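Local coordinates for fatty acid/retinol binding protein protein 7, isoform A, confirmed BY transcript evidence (Caenorhabditis elegans, PDB 2W9Y) that probably binds and carries lipids such as fatty acids and retinoids, as a small, all-helical, secreted nematode protein, at residues Lys13-Thr18 / Ala111-Leu116; Val85-Lys90 / Ala129-Asn134; Gln118-Gln121 / Asp127-Ala130. All blocks are in the same frame, centred on the assembly; numbering follows the deposited sequence.

Interaction 1 of 3, residues Lys13-Thr18 / Ala111-Leu116; sequences KNFFPT and ADAKRL. With SO4 (sulfate ion), chain C.
A main-chain carbonyl oxygen, A113 O, lies 3.4 Å from CE2 of the F15 ring, in a contact otherwise made of hydrocarbon. The oxygen comes at the ring obliquely, while L116 covers one face: its CB sits 4.1 Å from the ring centroid, 28° off the normal, a CH-pi contact, and CD1 reaches over the centre of the same face. The nearest carbons are F15 CZ and L116 CB, 3.7 Å apart. The methyl of A113 meets CE2 more loosely, at 4.2 Å. F15 stands at the end of a short 3-10 turn, and its chi1 of -71° keeps CG beside the backbone N as the ring extends to helix 111-121. Y87, L91 and M94 of helix 82-104 also touch this ring, which packs the N-terminal loop onto two helices of this all-helical lipid-binding family. With an alanine here, a gap would probably open beside L116 and the ring's contacts with both helices would be lost. On the outer side of helix 111-121, R115 uses NE and NH2 to hold a sulfate, probably from the crystallisation liquor, with NH2 2.8 Å from sulfate O2. The chemistry thus divides the helix: apolar burial toward the loop, charge toward solvent.

Interaction 2 of 3, residues Val85-Lys90 / Ala129-Asn134; sequences VEYAKK and AALRKN
Helix 82-104 and helix 125-134 approach each other most closely, within these two segments, at A88 and L131, whose CA atoms are 7.9 Å apart, and no hydrogen bond passes between the two segments. L131 bridges the interval with its forked end, each methyl taking a different partner. CD1 of L131 comes obliquely to CD2 of the Y87 ring, 3.6 Å away, and CD2 of the leucine rests loosely on the methyl of A88, 4.2 Å from its CB. In Y87, CG is anti to the backbone N (chi1 -179°), an orientation that carries the ring out past the leucine, across its direction, toward helix 111-121. There its hydroxyl is hydrogen-bonded to L116 O, so the polar end of this buried side chain is satisfied and the swing of the ring is restrained. L131 is further enclosed by F120 of helix 111-121 and by L123 in the loop that follows. This is helix-on-helix apolar packing within the all-helical body of a fatty-acid and retinol-binding family member. Between the two segments the chemistry is purely apolar, which implies that their contact rests on shape and burial, while the one polar group of Y87 is satisfied by a third helix.

Interaction 3 of 3, residues Gln118-Gln121 / Asp127-Ala130; sequences QEFQ and DQAA
F120 and Q128 face each other across an alpha-helical hairpin, in which helix 111-121 passes through a short turn into helix 125-134, and the glutamine side chain runs back beneath the phenylalanine ring. The two flat groups are almost aligned: ring and amide planes are 15° apart. It is the aliphatic part of Q128 that lies against the ring, however. CG stands 3.7 Å from the ring plane, displaced toward the rim, in a CH-pi contact over one face, and CB touches CZ of the ring at 3.6 Å. Ring and glutamine chain pass at a slant, the far end of the ring reaching the base of Q128 while the amide travels the other way, to the backbone of F120.

Torsions account for this pairing. F120 has its CG anti to the backbone N, which brings the end of the ring closer to the second helix than its first bond would suggest. Q128 stays extended beyond CG, long enough to cover the ring and still deliver its amide to the main-chain oxygen of F120. One residue therefore serves two purposes, giving the aromatic face a hydrocarbon cover and a main-chain oxygen a polar partner.

Other groups complete the setting. F140, the C-terminal residue, stacks with the F120 ring, R132 touches it from the second helix, and S124 OG accepts a hydrogen bond from D127 N near the start of that helix. Across the hairpin, Q128 NE2 donates to F120 O over 2.9 Å at a nearly straight 177°, with the oxygen lying in the plane of the glutamine amide and the donor tilted 28° from the carbonyl plane.

In the fold
From the N terminus, the loop at 13-18 is the first element to be used; interaction 1 returns to it some ninety residues later, closing a long, mostly helical loop against helix 111-121. Interaction 2 begins inside that loop, on helix 82-104, and ends beyond it on helix 125-134, so the two cross, and they meet at helix 111-121. Interaction 3 closes the short turn between helices 111-121 and 125-134, lying in series after interaction 1 and ending on the same stretch as interaction 2. Together they join the N-terminal loop and the last three helices into one unit.

Interaction 1 of 3, residues Lys13-Thr18 / Ala111-Leu116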
loop_
_atom_site.group_PDB
_atom_site.type_symbol
_atom_site.label_atom_id
_atom_site.label_comp_id
_atom_site.label_asym_id
_atom_site.label_seq_id
_atom_site.Cartn_x
_atom_site.Cartn_y
_atom_site.Cartn_z
ATOM N N LYS A 13 -5.709 7.998 -1.767
ATOM C CA LYS A 13 -4.409 8.549 -1.451
ATOM C C LYS A 13 -4.192 8.791 0.033
ATOM O O LYS A 13 -3.078 8.553 0.525
ATOM C CB LYS A 13 -4.101 9.769 -2.285
ATOM C CG LYS A 13 -3.856 9.369 -3.762
ATOM C CD LYS A 13 -3.571 10.637 -4.627
ATOM C CE LYS A 13 -4.786 11.494 -4.822
ATOM N NZ LYS A 13 -4.545 12.342 -6.035
ATOM N N ASN A 14 -5.228 9.294 0.731
ATOM C CA ASN A 14 -5.222 9.489 2.160
ATOM C C ASN A 14 -4.643 8.354 2.989
ATOM O O ASN A 14 -3.936 8.633 3.988
ATOM C CB ASN A 14 -6.631 9.749 2.689
ATOM C CG ASN A 14 -7.136 11.126 2.412
ATOM O OD1 ASN A 14 -6.423 11.969 1.873
ATOM N ND2 ASN A 14 -8.412 11.361 2.730
ATOM N N PHE A 15 -4.911 7.090 2.599
ATOM C CA PHE A 15 -4.497 5.911 3.360
ATOM C C PHE A 15 -3.087 5.353 3.007
ATOM O O PHE A 15 -2.621 4.427 3.653
ATOM C CB PHE A 15 -5.525 4.763 3.165
ATOM C CG PHE A 15 -6.796 5.039 3.838
ATOM C CD1 PHE A 15 -6.872 4.999 5.231
ATOM C CD2 PHE A 15 -7.904 5.421 3.120
ATOM C CE1 PHE A 15 -8.067 5.327 5.894
ATOM C CE2 PHE A 15 -9.124 5.675 3.764
ATOM C CZ PHE A 15 -9.205 5.643 5.128
ATOM N N PHE A 16 -2.441 5.873 1.964
ATOM C CA PHE A 16 -1.172 5.296 1.495
ATOM C C PHE A 16 -0.029 5.583 2.511
ATOM O O PHE A 16 0.187 6.733 2.839
ATOM C CB PHE A 16 -0.754 5.887 0.101
ATOM C CG PHE A 16 -1.184 5.023 -1.069
ATOM C CD1 PHE A 16 -2.551 4.781 -1.354
ATOM C CD2 PHE A 16 -0.236 4.397 -1.841
ATOM C CE1 PHE A 16 -2.921 3.944 -2.406
ATOM C CE2 PHE A 16 -0.584 3.587 -2.896
ATOM C CZ PHE A 16 -1.927 3.344 -3.181
ATOM N N PRO A 17 0.655 4.544 3.008
ATOM C CA PRO A 17 1.916 4.859 3.753
ATOM C C PRO A 17 2.936 5.544 2.862
ATOM O O PRO A 17 2.927 5.365 1.644
ATOM C CB PRO A 17 2.444 3.490 4.174
ATOM C CG PRO A 17 1.164 2.557 4.195
ATOM C CD PRO A 17 0.378 3.067 2.994
ATOM N N THR A 18 3.793 6.351 3.476
ATOM C CA THR A 18 4.857 7.099 2.784
ATOM C C THR A 18 5.717 6.193 1.926
ATOM O O THR A 18 6.018 6.537 0.719
ATOM C CB THR A 18 5.695 7.955 3.761
ATOM O OG1 THR A 18 4.823 9.004 4.265
ATOM C CG2 THR A 18 6.863 8.659 2.984
ATOM N N ALA A 111 -14.615 2.518 -3.159
ATOM C CA ALA A 111 -15.596 2.074 -2.113
ATOM C C ALA A 111 -14.837 1.476 -0.939
ATOM O O ALA A 111 -15.147 1.767 0.195
ATOM C CB ALA A 111 -16.629 1.090 -2.689
ATOM N N ASP A 112 -13.784 0.690 -1.202
ATOM C CA ASP A 112 -13.074 0.071 -0.066
ATOM C C ASP A 112 -12.444 1.150 0.858
ATOM O O ASP A 112 -12.396 1.003 2.081
ATOM C CB ASP A 112 -11.987 -0.898 -0.564
ATOM C CG ASP A 112 -12.503 -2.299 -0.856
ATOM O OD1 ASP A 112 -13.698 -2.587 -0.629
ATOM O OD2 ASP A 112 -11.683 -3.153 -1.333
ATOM N N ALA A 113 -11.966 2.234 0.254
ATOM C CA ALA A 113 -11.417 3.360 1.005
ATOM C C ALA A 113 -12.484 4.113 1.825
ATOM O O ALA A 113 -12.249 4.463 3.001
ATOM C CB ALA A 113 -10.659 4.291 0.067
ATOM N N LYS A 114 -13.666 4.305 1.269
ATOM C CA LYS A 114 -14.784 4.945 2.012
ATOM C C LYS A 114 -15.140 4.025 3.187
ATOM O O LYS A 114 -15.476 4.530 4.264
ATOM C CB LYS A 114 -16.083 5.121 1.132
ATOM C CG LYS A 114 -15.882 5.964 -0.137
ATOM C CD LYS A 114 -15.849 7.402 0.172
ATOM C CE LYS A 114 -15.654 8.299 -1.155
ATOM N NZ LYS A 114 -16.751 8.234 -2.141
ATOM N N ARG A 115 -15.111 2.706 2.977
ATOM C CA ARG A 115 -15.404 1.727 4.119
ATOM C C ARG A 115 -14.355 1.861 5.210
ATOM O O ARG A 115 -14.690 1.895 6.372
ATOM C CB ARG A 115 -15.442 0.274 3.670
ATOM C CG ARG A 115 -16.753 -0.123 2.915
ATOM C CD ARG A 115 -17.970 -0.162 3.819
ATOM N NE ARG A 115 -17.715 -1.177 4.832
ATOM C CZ ARG A 115 -17.782 -1.002 6.137
ATOM N NH1 ARG A 115 -18.244 0.120 6.636
ATOM N NH2 ARG A 115 -17.428 -1.975 6.948
ATOM N N LEU A 116 -13.083 1.938 4.837
ATOM C CA LEU A 116 -12.030 2.176 5.820
ATOM C C LEU A 116 -12.185 3.410 6.661
ATOM O O LEU A 116 -11.859 3.420 7.864
ATOM C CB LEU A 116 -10.661 2.281 5.109
ATOM C CG LEU A 116 -10.062 0.947 4.696
ATOM C CD1 LEU A 116 -8.842 1.299 3.768
ATOM C CD2 LEU A 116 -9.667 0.174 5.924
HETATM S S SO4 C . -15.777 -4.863 5.402
HETATM O O1 SO4 C . -14.310 -4.948 5.442
HETATM O O2 SO4 C . -16.129 -4.483 6.780
HETATM O O3 SO4 C . -16.204 -3.877 4.408
HETATM O O4 SO4 C . -16.403 -6.156 5.027
#

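Interaction 2 of 3, residues Val85-Lys90 / Ala129-Asn134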
loop_
_atom_site.group_PDB
_atom_site.type_symbol
_atom_site.label_atom_id
_atom_site.label_comp_id
_atom_site.label_asym_id
_atom_site.label_seq_id
_atom_site.Cartn_x
_atom_site.Cartn_y
_atom_site.Cartn_z
ATOM N N VAL A 85 -4.989 -3.861 14.855
ATOM C CA VAL A 85 -4.203 -4.664 13.909
ATOM C C VAL A 85 -5.107 -5.201 12.795
ATOM O O VAL A 85 -4.727 -5.151 11.605
ATOM C CB VAL A 85 -3.479 -5.828 14.585
ATOM C CG1 VAL A 85 -2.970 -6.863 13.540
ATOM C CG2 VAL A 85 -2.349 -5.320 15.539
ATOM N N GLU A 86 -6.282 -5.728 13.160
ATOM C CA GLU A 86 -7.283 -6.152 12.113
ATOM C C GLU A 86 -7.589 -5.011 11.119
ATOM O O GLU A 86 -7.693 -5.206 9.868
ATOM C CB GLU A 86 -8.572 -6.569 12.801
ATOM C CG GLU A 86 -9.771 -6.716 11.887
ATOM C CD GLU A 86 -10.999 -7.321 12.632
ATOM O OE1 GLU A 86 -11.611 -6.635 13.494
ATOM O OE2 GLU A 86 -11.354 -8.483 12.354
ATOM N N TYR A 87 -7.779 -3.819 11.671
ATOM C CA TYR A 87 -8.011 -2.633 10.858
ATOM C C TYR A 87 -6.831 -2.310 9.961
ATOM O O TYR A 87 -6.987 -2.074 8.741
ATOM C CB TYR A 87 -8.335 -1.418 11.783
ATOM C CG TYR A 87 -8.612 -0.160 10.944
ATOM C CD1 TYR A 87 -9.862 0.058 10.324
ATOM C CD2 TYR A 87 -7.596 0.795 10.711
ATOM C CE1 TYR A 87 -10.064 1.197 9.470
ATOM C CE2 TYR A 87 -7.783 1.883 9.886
ATOM C CZ TYR A 87 -9.045 2.083 9.291
ATOM O OH TYR A 87 -9.192 3.182 8.487
ATOM N N ALA A 88 -5.636 -2.258 10.548
ATOM C CA ALA A 88 -4.447 -1.934 9.749
ATOM C C ALA A 88 -4.156 -2.909 8.576
ATOM O O ALA A 88 -3.741 -2.472 7.518
ATOM C CB ALA A 88 -3.228 -1.843 10.635
ATOM N N LYS A 89 -4.364 -4.211 8.789
ATOM C CA LYS A 89 -4.235 -5.211 7.705
ATOM C C LYS A 89 -5.263 -4.985 6.594
ATOM O O LYS A 89 -4.948 -5.179 5.442
ATOM C CB LYS A 89 -4.413 -6.630 8.246
ATOM C CG LYS A 89 -3.240 -6.953 9.140
ATOM C CD LYS A 89 -3.392 -8.317 9.783
ATOM C CE LYS A 89 -2.101 -8.768 10.405
ATOM N NZ LYS A 89 -2.326 -10.099 11.043
ATOM N N LYS A 90 -6.463 -4.561 6.951
ATOM C CA LYS A 90 -7.454 -4.162 5.906
ATOM C C LYS A 90 -7.000 -2.910 5.153
ATOM O O LYS A 90 -7.214 -2.829 3.921
ATOM C CB LYS A 90 -8.814 -3.884 6.512
ATOM C CG LYS A 90 -9.565 -5.172 6.928
ATOM C CD LYS A 90 -10.539 -4.897 8.117
ATOM C CE LYS A 90 -11.930 -4.493 7.681
ATOM N NZ LYS A 90 -12.778 -4.052 8.900
ATOM N N ALA A 129 -6.147 6.593 18.496
ATOM C CA ALA A 129 -4.935 7.340 18.881
ATOM C C ALA A 129 -3.685 6.459 18.598
ATOM O O ALA A 129 -2.643 6.933 18.142
ATOM C CB ALA A 129 -4.965 7.737 20.336
ATOM N N ALA A 130 -3.796 5.171 18.850
ATOM C CA ALA A 130 -2.653 4.267 18.628
ATOM C C ALA A 130 -2.284 4.147 17.124
ATOM O O ALA A 130 -1.066 4.039 16.751
ATOM C CB ALA A 130 -2.942 2.902 19.200
ATOM N N LEU A 131 -3.326 4.008 16.287
ATOM C CA LEU A 131 -3.146 4.002 14.852
ATOM C C LEU A 131 -2.489 5.287 14.367
ATOM O O LEU A 131 -1.592 5.240 13.488
ATOM C CB LEU A 131 -4.487 3.777 14.119
ATOM C CG LEU A 131 -4.998 2.297 14.117
ATOM C CD1 LEU A 131 -6.566 2.116 13.852
ATOM C CD2 LEU A 131 -4.177 1.339 13.234
ATOM N N ARG A 132 -2.960 6.424 14.879
ATOM C CA ARG A 132 -2.368 7.734 14.446
ATOM C C ARG A 132 -0.904 7.836 14.909
ATOM O O ARG A 132 -0.044 8.319 14.188
ATOM C CB ARG A 132 -3.191 8.899 14.966
ATOM C CG ARG A 132 -4.536 9.027 14.155
ATOM C CD ARG A 132 -5.449 10.058 14.823
ATOM N NE ARG A 132 -6.430 10.512 13.858
ATOM C CZ ARG A 132 -7.690 10.723 14.172
ATOM N NH1 ARG A 132 -8.097 10.461 15.421
ATOM N NH2 ARG A 132 -8.545 11.138 13.236
ATOM N N LYS A 133 -0.627 7.299 16.087
ATOM C CA LYS A 133 0.741 7.391 16.628
ATOM C C LYS A 133 1.662 6.524 15.748
ATOM O O LYS A 133 2.800 6.887 15.480
ATOM C CB LYS A 133 0.761 6.930 18.108
ATOM C CG LYS A 133 2.132 7.071 18.836
ATOM C CD LYS A 133 1.970 6.601 20.332
ATOM C CE LYS A 133 3.228 6.001 20.852
ATOM N NZ LYS A 133 3.153 5.902 22.336
ATOM N N ASN A 134 1.201 5.336 15.357
ATOM C CA ASN A 134 2.005 4.473 14.508
ATOM C C ASN A 134 2.079 4.914 13.008
ATOM O O ASN A 134 2.945 4.433 12.246
ATOM C CB ASN A 134 1.495 3.031 14.586
ATOM C CG ASN A 134 2.084 2.237 15.758
ATOM O OD1 ASN A 134 2.822 2.794 16.576
ATOM N ND2 ASN A 134 1.828 0.903 15.798
#

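Interaction 3 of 3, residues Gln118-Gln121 / Asp127-Ala130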
loop_
_atom_site.group_PDB
_atom_site.type_symbol
_atom_site.label_atom_id
_atom_site.label_comp_id
_atom_site.label_asym_id
_atom_site.label_seq_id
_atom_site.Cartn_x
_atom_site.Cartn_y
_atom_site.Cartn_z
ATOM N N GLN A 118 -15.082 4.936 7.288
ATOM C CA GLN A 118 -16.246 4.705 8.175
ATOM C C GLN A 118 -15.821 3.834 9.381
ATOM O O GLN A 118 -16.160 4.116 10.559
ATOM C CB GLN A 118 -17.373 4.057 7.362
ATOM C CG GLN A 118 -18.747 4.020 8.055
ATOM C CD GLN A 118 -18.980 2.695 8.815
ATOM O OE1 GLN A 118 -18.066 1.862 9.008
ATOM N NE2 GLN A 118 -20.210 2.496 9.228
ATOM N N GLU A 119 -15.016 2.806 9.115
ATOM C CA GLU A 119 -14.630 1.862 10.146
ATOM C C GLU A 119 -13.746 2.512 11.175
ATOM O O GLU A 119 -13.791 2.168 12.384
ATOM C CB GLU A 119 -13.902 0.682 9.512
ATOM C CG GLU A 119 -14.833 -0.253 8.719
ATOM C CD GLU A 119 -14.077 -1.260 7.870
ATOM O OE1 GLU A 119 -13.447 -0.857 6.854
ATOM O OE2 GLU A 119 -14.107 -2.461 8.199
ATOM N N PHE A 120 -12.910 3.440 10.715
ATOM C CA PHE A 120 -11.937 4.078 11.627
ATOM C C PHE A 120 -12.732 4.843 12.665
ATOM O O PHE A 120 -12.399 4.902 13.876
ATOM C CB PHE A 120 -11.030 5.032 10.841
ATOM C CG PHE A 120 -10.031 5.732 11.699
ATOM C CD1 PHE A 120 -8.891 5.068 12.091
ATOM C CD2 PHE A 120 -10.309 7.002 12.208
ATOM C CE1 PHE A 120 -7.909 5.704 12.926
ATOM C CE2 PHE A 120 -9.391 7.655 13.052
ATOM C CZ PHE A 120 -8.184 6.996 13.427
ATOM N N GLN A 121 -13.805 5.428 12.175
ATOM C CA GLN A 121 -14.640 6.272 13.001
ATOM C C GLN A 121 -15.316 5.500 14.105
ATOM O O GLN A 121 -15.628 6.076 15.116
ATOM C CB GLN A 121 -15.756 6.923 12.187
ATOM C CG GLN A 121 -15.335 7.805 11.054
ATOM C CD GLN A 121 -14.448 8.911 11.450
ATOM O OE1 GLN A 121 -14.635 9.574 12.491
ATOM N NE2 GLN A 121 -13.468 9.150 10.616
ATOM N N ASP A 127 -7.812 3.106 20.293
ATOM C CA ASP A 127 -7.320 2.481 19.063
ATOM C C ASP A 127 -7.061 3.519 17.949
ATOM O O ASP A 127 -6.130 3.358 17.159
ATOM C CB ASP A 127 -8.287 1.427 18.509
ATOM C CG ASP A 127 -8.150 0.083 19.220
ATOM O OD1 ASP A 127 -7.085 -0.234 19.818
ATOM O OD2 ASP A 127 -9.106 -0.691 19.209
ATOM N N GLN A 128 -7.859 4.576 17.909
ATOM C CA GLN A 128 -7.689 5.619 16.860
ATOM C C GLN A 128 -6.383 6.313 17.209
ATOM O O GLN A 128 -5.613 6.598 16.331
ATOM C CB GLN A 128 -8.820 6.638 16.946
ATOM C CG GLN A 128 -10.219 6.094 16.453
ATOM C CD GLN A 128 -11.322 7.093 16.627
ATOM O OE1 GLN A 128 -11.241 7.963 17.517
ATOM N NE2 GLN A 128 -12.386 6.984 15.823
ATOM N N ALA A 129 -6.147 6.593 18.496
ATOM C CA ALA A 129 -4.935 7.340 18.881
ATOM C C ALA A 129 -3.685 6.459 18.598
ATOM O O ALA A 129 -2.643 6.933 18.142
ATOM C CB ALA A 129 -4.965 7.737 20.336
ATOM N N ALA A 130 -3.796 5.171 18.850
ATOM C CA ALA A 130 -2.653 4.267 18.628
ATOM C C ALA A 130 -2.284 4.147 17.124
ATOM O O ALA A 130 -1.066 4.039 16.751
ATOM C CB ALA A 130 -2.942 2.902 19.200
#